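Local coordinates for protein phosphoserine aminotransferase (Bacillus alcalophilus, PDB 1W23) that catalyses the reversible, pyridoxal-phosphate-dependent interconversion of 3-phosphohydroxypyruvate and phosphoserine, the second step of serine biosynthesis, at residues 41-46 against 235-241; 282-286 against 353-357; 319-324 against 348-352. One frame throughout, in Å; residues are numbered along the deposited sequence. Where two conformers were deposited one is given.

Contact 1 stands apart, its centre about 50 Å from that of contact 2 and about 40 Å from that of contact 3. It is largely buried, brings the start of helix 44-61 to the loop ahead of helix 241-256, and reaches the cofactor phosphate. Contacts 2 and 3 are partly buried neighbours, their centres about 13 Å apart, and both use helix 343-359, contact 3 being nested within the loop that contact 2 closes. Far from the cofactor, they rest mainly on aromatic and aliphatic packing: contact 2 adds a tyrosine-to-carbonyl hydrogen bond, whereas contact 3 has no hydrogen bond across it. Contact 1 mixes ring packing with a water bridge and phosphate binding.

Contact 1 (41-46 against 235-241); sequences HRSQSY and LYNTPPT. With PLP (pyridoxal-5'-phosphate), chain R.
The H41 imidazole is held between the methyl of T238 on one face, where CG2 lies 4.0 Å from H41 ND1, and CG of its own neighbour R42 on the other. L235 CD2 comes to its edge, and so does a water, in the ring plane. That water lies 2.9 Å from H41 NE2 and donates to L235 O, bridging the two segments. With chi1 at 57°, the imidazole tucks between its own backbone N and carbonyl carbon, and its CG meets P239 CD at 3.6 Å. R42 bends at chi2 and lays one face of its guanidinium over L235 CB, while NH1 touches CD1 of the same leucine. On the Y46 ring, T241 CG2 sits over a face, 3.8 Å from the centroid, a CH-pi contact; L235 CD2 is at the edge, and P239 CG approaches obliquely. The phenol oxygen goes on to bond H50 ND1. Were Y46 an alanine, T241, P239 and L235 would probably face a gap and H50 would lose its hydroxyl partner. S43 OG caps helix 44-61 by accepting from Y46 N. R42, by analogy with relatives, probably binds the substrate L-glutamate. Beyond this packing, T238 grips one phosphate oxygen of PLP twice, through N and through OG1, with OG1 2.7 Å from O1P; N237 ND2 gives O2P a 3.0 Å bond. S77, T152 and Q195 of the second subunit bind the same cofactor. Such a phosphate pocket, completed across the dimer interface, is characteristic of these homodimeric aminotransferases.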
# COMPACT_ATOMS: atom_id res chain seq x y z
N HIS A 41 1.82 1.00 -14.54
CA HIS A 41 1.38 -0.36 -14.26
C HIS A 41 0.78 -1.04 -15.49
O HIS A 41 0.53 -2.25 -15.42
CB HIS A 41 0.41 -0.36 -13.06
CG HIS A 41 -0.79 0.50 -13.22
ND1 HIS A 41 -0.61 1.89 -13.31
CD2 HIS A 41 -2.12 0.21 -13.27
CE1 HIS A 41 -1.79 2.42 -13.45
NE2 HIS A 41 -2.74 1.41 -13.40
N ARG A 42 0.63 -0.32 -16.59
CA ARG A 42 0.20 -0.90 -17.85
C ARG A 42 1.34 -1.01 -18.85
O ARG A 42 1.10 -1.33 -20.03
CB ARG A 42 -0.90 -0.02 -18.44
CG ARG A 42 -2.10 -0.03 -17.57
CD ARG A 42 -2.71 -1.41 -17.36
NE ARG A 42 -3.97 -1.12 -16.65
CZ ARG A 42 -4.86 -2.07 -16.40
NH1 ARG A 42 -4.60 -3.30 -16.83
NH2 ARG A 42 -5.95 -1.68 -15.73
N SER A 43 2.57 -0.75 -18.42
CA SER A 43 3.72 -1.02 -19.25
C SER A 43 4.00 -2.52 -19.40
O SER A 43 3.71 -3.30 -18.50
CB SER A 43 5.00 -0.35 -18.68
OG SER A 43 5.41 -0.91 -17.47
N GLN A 44 4.57 -2.90 -20.51
CA GLN A 44 5.01 -4.30 -20.66
C GLN A 44 5.95 -4.69 -19.52
O GLN A 44 5.85 -5.81 -19.02
CB GLN A 44 5.74 -4.51 -22.00
CG GLN A 44 6.13 -5.95 -22.20
CD GLN A 44 6.10 -6.28 -23.68
OE1 GLN A 44 5.36 -5.67 -24.47
NE2 GLN A 44 6.97 -7.25 -23.95
N SER A 45 6.88 -3.81 -19.13
CA SER A 45 7.85 -4.20 -18.12
C SER A 45 7.17 -4.51 -16.77
O SER A 45 7.55 -5.52 -16.15
CB SER A 45 8.88 -3.10 -17.95
OG SER A 45 9.79 -3.00 -19.07
N TYR A 46 6.22 -3.65 -16.39
CA TYR A 46 5.53 -3.88 -15.10
C TYR A 46 4.60 -5.10 -15.24
O TYR A 46 4.51 -5.93 -14.34
CB TYR A 46 4.82 -2.61 -14.52
CG TYR A 46 4.17 -3.13 -13.25
CD1 TYR A 46 4.93 -3.33 -12.11
CD2 TYR A 46 2.79 -3.44 -13.18
CE1 TYR A 46 4.33 -3.81 -10.93
CE2 TYR A 46 2.23 -3.94 -12.02
CZ TYR A 46 3.01 -4.12 -10.91
OH TYR A 46 2.46 -4.62 -9.73
N LEU A 235 -5.56 -4.82 -10.92
CA LEU A 235 -5.19 -3.57 -11.57
C LEU A 235 -6.36 -2.62 -11.71
O LEU A 235 -6.41 -1.78 -12.60
CB LEU A 235 -4.55 -3.87 -12.95
CG LEU A 235 -3.28 -4.74 -12.83
CD1 LEU A 235 -2.98 -5.35 -14.21
CD2 LEU A 235 -2.09 -4.00 -12.27
N TYR A 236 -7.35 -2.74 -10.82
CA TYR A 236 -8.50 -1.85 -10.86
C TYR A 236 -8.06 -0.40 -10.67
O TYR A 236 -8.48 0.50 -11.40
CB TYR A 236 -9.53 -2.24 -9.78
CG TYR A 236 -10.63 -1.20 -9.76
CD1 TYR A 236 -11.63 -1.18 -10.78
CD2 TYR A 236 -10.71 -0.24 -8.78
CE1 TYR A 236 -12.62 -0.21 -10.73
CE2 TYR A 236 -11.70 0.76 -8.76
CZ TYR A 236 -12.65 0.76 -9.74
OH TYR A 236 -13.66 1.69 -9.79
N ASN A 237 -7.24 -0.17 -9.67
CA ASN A 237 -6.59 1.12 -9.46
C ASN A 237 -5.09 0.89 -9.43
O ASN A 237 -4.59 -0.21 -9.72
CB ASN A 237 -7.11 1.88 -8.22
CG ASN A 237 -6.67 1.30 -6.90
OD1 ASN A 237 -6.52 0.09 -6.78
ND2 ASN A 237 -6.50 2.16 -5.90
N THR A 238 -4.32 1.92 -9.09
CA THR A 238 -2.86 1.81 -9.21
C THR A 238 -2.33 0.86 -8.17
O THR A 238 -2.51 1.11 -6.97
CB THR A 238 -2.21 3.17 -9.07
OG1 THR A 238 -2.84 4.13 -9.93
CG2 THR A 238 -0.74 3.06 -9.46
N PRO A 239 -1.64 -0.22 -8.53
CA PRO A 239 -1.13 -1.17 -7.52
C PRO A 239 0.13 -0.62 -6.84
O PRO A 239 0.75 0.31 -7.35
CB PRO A 239 -0.84 -2.40 -8.33
CG PRO A 239 -0.50 -1.88 -9.70
CD PRO A 239 -1.34 -0.66 -9.90
N PRO A 240 0.52 -1.25 -5.75
CA PRO A 240 1.80 -0.95 -5.07
C PRO A 240 2.94 -1.62 -5.86
O PRO A 240 3.37 -2.73 -5.55
CB PRO A 240 1.58 -1.51 -3.67
CG PRO A 240 0.68 -2.69 -3.90
CD PRO A 240 -0.26 -2.25 -5.00
N THR A 241 3.38 -0.96 -6.92
CA THR A 241 4.22 -1.62 -7.92
C THR A 241 5.58 -2.04 -7.36
O THR A 241 6.04 -3.14 -7.65
CB THR A 241 4.43 -0.72 -9.16
OG1 THR A 241 4.92 0.55 -8.72
CG2 THR A 241 3.16 -0.53 -9.97
N1 PLP R . -7.92 10.88 -8.66
C2 PLP R . -7.11 11.52 -9.57
C2A PLP R . -7.35 13.00 -9.75
C3 PLP R . -6.14 10.79 -10.26
O3 PLP R . -5.36 11.42 -11.11
C4 PLP R . -5.97 9.43 -9.95
C4A PLP R . -4.85 8.60 -10.62
C5 PLP R . -6.85 8.80 -9.06
C6 PLP R . -7.81 9.54 -8.42
C5A PLP R . -6.88 7.26 -8.77
O4P PLP R . -5.69 7.02 -7.86
P PLP R . -5.42 5.49 -7.39
O1P PLP R . -5.10 4.71 -8.64
O2P PLP R . -6.68 5.00 -6.74
O3P PLP R . -4.28 5.66 -6.45
O HOH W 1 -5.67 1.26 -13.30

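Contact 2 (282-286 against 353-357); sequences NGFYV and MIQFK
Y285 reaches helix 343-359 with its hydroxyl and donates to M353 O, the OH-to-O distance being 2.7 Å. The hydroxyl oxygen sits in the carbonyl plane, on a lone pair, with a C=O...donor angle of 111°; K357 N, one turn on, bonds the same carbonyl oxygen, which therefore serves both the helix and the loop. The tyrosine ring is clasped from both sides. M353 CE lies over one face, 3.7 Å from the centroid, while F284 CD2 is set over the centre of the opposite face. The bend at chi3 (74°) turns the methyl back onto the ring and leaves SD farther out above the same face, a Met-aromatic contact. F284 in turn receives K357: CA stands over its face, 3.9 Å from the centroid, in a CH-pi contact, and CG of the lysine meets CG of the phenylalanine at 3.8 Å before the chain leads its amino end away. F356 CD2 comes to the edge of F284, 3.8 Å from CZ, and the two side chains run at about a right angle. Farther out, S281 OG bonds Y285 N, R304 holds N282 O, and F312 meets F356 edge-to-face. The loop from helix 259-279 to strand 286-287 is thus fixed to helix 343-359, with I278 touching both Y285 and M353, L303 lying against F284, Y285 and F356, and helix 306-318 flanking M353 and F356.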
# COMPACT_ATOMS: atom_id res chain seq x y z
N ASN A 282 17.42 -25.82 31.61
CA ASN A 282 16.92 -26.19 32.95
C ASN A 282 16.01 -25.13 33.52
O ASN A 282 16.08 -24.80 34.72
CB ASN A 282 18.03 -26.55 33.94
CG ASN A 282 17.50 -27.37 35.07
OD1 ASN A 282 16.64 -28.24 34.85
ND2 ASN A 282 17.96 -27.13 36.31
N GLY A 283 15.11 -24.60 32.68
CA GLY A 283 14.11 -23.65 33.15
C GLY A 283 14.59 -22.22 33.19
O GLY A 283 13.81 -21.32 33.57
N PHE A 284 15.84 -21.91 32.86
CA PHE A 284 16.28 -20.52 32.83
C PHE A 284 15.51 -19.73 31.77
O PHE A 284 15.20 -18.54 32.00
CB PHE A 284 17.79 -20.50 32.62
CG PHE A 284 18.39 -19.09 32.74
CD1 PHE A 284 18.90 -18.65 33.97
CD2 PHE A 284 18.43 -18.25 31.64
CE1 PHE A 284 19.44 -17.37 34.08
CE2 PHE A 284 18.96 -16.98 31.77
CZ PHE A 284 19.47 -16.54 32.96
N TYR A 285 15.25 -20.34 30.62
CA TYR A 285 14.35 -19.83 29.59
C TYR A 285 13.14 -20.74 29.56
O TYR A 285 13.32 -21.98 29.56
CB TYR A 285 15.01 -19.81 28.19
CG TYR A 285 16.28 -19.01 28.17
CD1 TYR A 285 17.52 -19.62 28.13
CD2 TYR A 285 16.29 -17.63 28.22
CE1 TYR A 285 18.72 -18.90 28.11
CE2 TYR A 285 17.45 -16.89 28.23
CZ TYR A 285 18.68 -17.53 28.18
OH TYR A 285 19.82 -16.76 28.22
N VAL A 286 11.94 -20.21 29.47
CA VAL A 286 10.69 -20.94 29.44
C VAL A 286 9.90 -20.49 28.22
O VAL A 286 9.52 -19.30 28.08
CB VAL A 286 9.86 -20.75 30.70
CG1 VAL A 286 8.54 -21.47 30.61
CG2 VAL A 286 10.65 -21.17 31.93
N MET A 353 22.33 -16.62 24.42
CA MET A 353 21.49 -17.22 25.45
C MET A 353 22.29 -18.09 26.42
O MET A 353 22.08 -18.06 27.66
CB MET A 353 20.34 -18.02 24.84
CG MET A 353 19.29 -17.12 24.18
SD MET A 353 18.03 -17.96 23.21
CE MET A 353 16.99 -18.68 24.53
N ILE A 354 23.20 -18.89 25.90
CA ILE A 354 24.02 -19.76 26.75
C ILE A 354 24.91 -18.92 27.64
O ILE A 354 25.02 -19.14 28.84
CB ILE A 354 24.81 -20.77 25.91
CG1 ILE A 354 23.87 -21.79 25.26
CG2 ILE A 354 25.89 -21.48 26.77
CD1 ILE A 354 24.52 -22.65 24.22
N GLN A 355 25.56 -17.92 27.05
CA GLN A 355 26.47 -17.07 27.82
C GLN A 355 25.72 -16.30 28.90
O GLN A 355 26.20 -16.20 30.04
CB GLN A 355 27.27 -16.15 26.88
CG GLN A 355 28.23 -15.18 27.59
CD GLN A 355 28.88 -14.15 26.67
OE1 GLN A 355 29.36 -14.41 25.56
NE2 GLN A 355 28.86 -12.89 27.08
N PHE A 356 24.55 -15.79 28.58
CA PHE A 356 23.80 -14.99 29.59
C PHE A 356 23.41 -15.89 30.75
O PHE A 356 23.50 -15.50 31.91
CB PHE A 356 22.59 -14.33 28.91
CG PHE A 356 21.88 -13.37 29.83
CD1 PHE A 356 22.31 -12.06 29.92
CD2 PHE A 356 20.83 -13.82 30.61
CE1 PHE A 356 21.69 -11.23 30.84
CE2 PHE A 356 20.20 -12.97 31.51
CZ PHE A 356 20.62 -11.67 31.62
N LYS A 357 22.95 -17.10 30.47
CA LYS A 357 22.61 -18.07 31.50
C LYS A 357 23.80 -18.40 32.36
O LYS A 357 23.73 -18.39 33.60
CB LYS A 357 22.05 -19.33 30.83
CG LYS A 357 21.75 -20.50 31.75
CD LYS A 357 21.41 -21.73 30.92
CE LYS A 357 22.61 -22.46 30.25
NZ LYS A 357 22.26 -23.73 29.56

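Contact 3 (319-324 against 348-352); sequences QGFVGL and ALREL
Strand 321-322, entered from helix 306-318 through a Schellman motif at G320, packs on helix 343-359 by way of F321, in a strand-on-helix contact with no hydrogen bond across it. The phenylalanine plunges toward the helix. A348 O, already bonded to L352 N, lies at the ring's edge, near its plane, 3.6 Å from F321 CZ, and the same CZ is 3.9 Å from A348 CB. F321 CE2 reaches L349 CA at 3.6 Å. Over one face sits the L352 methyl CD2, 4.1 Å from the centroid and offset toward the rim, a CH-pi contact. L352 holds its CG anti to its own N (chi1 174°), from where CD2 lies over the ring, while CD1 touches both F321 CE1 and Q319 CG, the latter at 4.0 Å. Beside F321, L324 and L349 slide past one another in opposite directions, CD1 to CD1 at 3.9 Å. F5, whose strand 5-6 runs parallel to 321-322, brings its ring to F321. Helix 306-318 packs on L324 and L352, strand 333-336 on L324 and L349, and helix 259-279 on L349, while R350 turns away to a salt bridge with E280.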
# COMPACT_ATOMS: atom_id res chain seq x y z
N GLN A 319 24.62 -6.36 21.94
CA GLN A 319 25.30 -7.30 21.10
C GLN A 319 24.84 -7.30 19.65
O GLN A 319 25.34 -8.06 18.86
CB GLN A 319 25.23 -8.71 21.71
CG GLN A 319 25.98 -8.84 23.01
CD GLN A 319 27.49 -8.79 22.75
OE1 GLN A 319 28.00 -9.57 21.93
NE2 GLN A 319 28.18 -7.89 23.46
N GLY A 320 23.91 -6.40 19.27
CA GLY A 320 23.52 -6.25 17.86
C GLY A 320 22.30 -6.97 17.46
O GLY A 320 21.93 -6.90 16.28
N PHE A 321 21.57 -7.59 18.41
CA PHE A 321 20.31 -8.25 18.09
C PHE A 321 19.18 -7.20 18.02
O PHE A 321 19.04 -6.35 18.91
CB PHE A 321 19.95 -9.29 19.16
CG PHE A 321 20.92 -10.44 19.18
CD1 PHE A 321 22.13 -10.38 19.82
CD2 PHE A 321 20.60 -11.63 18.50
CE1 PHE A 321 23.02 -11.43 19.78
CE2 PHE A 321 21.50 -12.65 18.43
CZ PHE A 321 22.71 -12.56 19.08
N VAL A 322 18.38 -7.30 16.97
CA VAL A 322 17.28 -6.35 16.71
C VAL A 322 15.96 -7.11 16.76
O VAL A 322 15.81 -8.15 16.13
CB VAL A 322 17.47 -5.70 15.30
CG1 VAL A 322 16.33 -4.79 14.98
CG2 VAL A 322 18.78 -4.92 15.27
N GLY A 323 15.00 -6.55 17.48
CA GLY A 323 13.64 -7.04 17.44
C GLY A 323 13.19 -8.07 18.42
O GLY A 323 12.08 -8.57 18.31
N LEU A 324 14.05 -8.43 19.39
CA LEU A 324 13.71 -9.55 20.29
C LEU A 324 12.72 -9.20 21.38
O LEU A 324 12.24 -10.12 22.05
CB LEU A 324 15.00 -10.06 20.94
CG LEU A 324 15.95 -10.80 20.05
CD1 LEU A 324 17.21 -11.21 20.83
CD2 LEU A 324 15.35 -12.05 19.45
N ALA A 348 24.01 -17.40 16.59
CA ALA A 348 24.45 -16.29 17.43
C ALA A 348 23.50 -16.11 18.63
O ALA A 348 23.94 -15.86 19.76
CB ALA A 348 24.58 -15.00 16.62
N LEU A 349 22.18 -16.23 18.39
CA LEU A 349 21.21 -16.13 19.48
C LEU A 349 21.44 -17.23 20.51
O LEU A 349 21.41 -16.95 21.73
CB LEU A 349 19.79 -16.11 18.93
CG LEU A 349 18.69 -16.04 19.99
CD1 LEU A 349 18.80 -14.78 20.82
CD2 LEU A 349 17.32 -16.09 19.34
N ARG A 350 21.64 -18.46 20.06
CA ARG A 350 21.95 -19.56 20.99
C ARG A 350 23.18 -19.19 21.83
O ARG A 350 23.16 -19.38 23.07
CB ARG A 350 22.17 -20.85 20.22
CG ARG A 350 22.84 -21.93 21.04
CD ARG A 350 22.86 -23.26 20.28
NE ARG A 350 23.53 -24.34 20.94
CZ ARG A 350 22.93 -25.17 21.80
NH1 ARG A 350 21.63 -25.07 22.12
NH2 ARG A 350 23.73 -26.11 22.33
N GLU A 351 24.23 -18.69 21.23
CA GLU A 351 25.45 -18.38 21.96
C GLU A 351 25.19 -17.27 22.99
O GLU A 351 25.66 -17.33 24.15
CB GLU A 351 26.55 -17.99 20.94
CG GLU A 351 27.02 -19.25 20.17
CD GLU A 351 27.95 -19.05 19.04
OE1 GLU A 351 28.40 -20.04 18.38
OE2 GLU A 351 28.32 -17.88 18.75
N LEU A 352 24.43 -16.23 22.61
CA LEU A 352 24.06 -15.19 23.56
C LEU A 352 23.30 -15.78 24.73
O LEU A 352 23.56 -15.44 25.89
CB LEU A 352 23.18 -14.17 22.83
CG LEU A 352 22.55 -13.04 23.65
CD1 LEU A 352 23.44 -11.82 23.70
CD2 LEU A 352 21.25 -12.50 23.07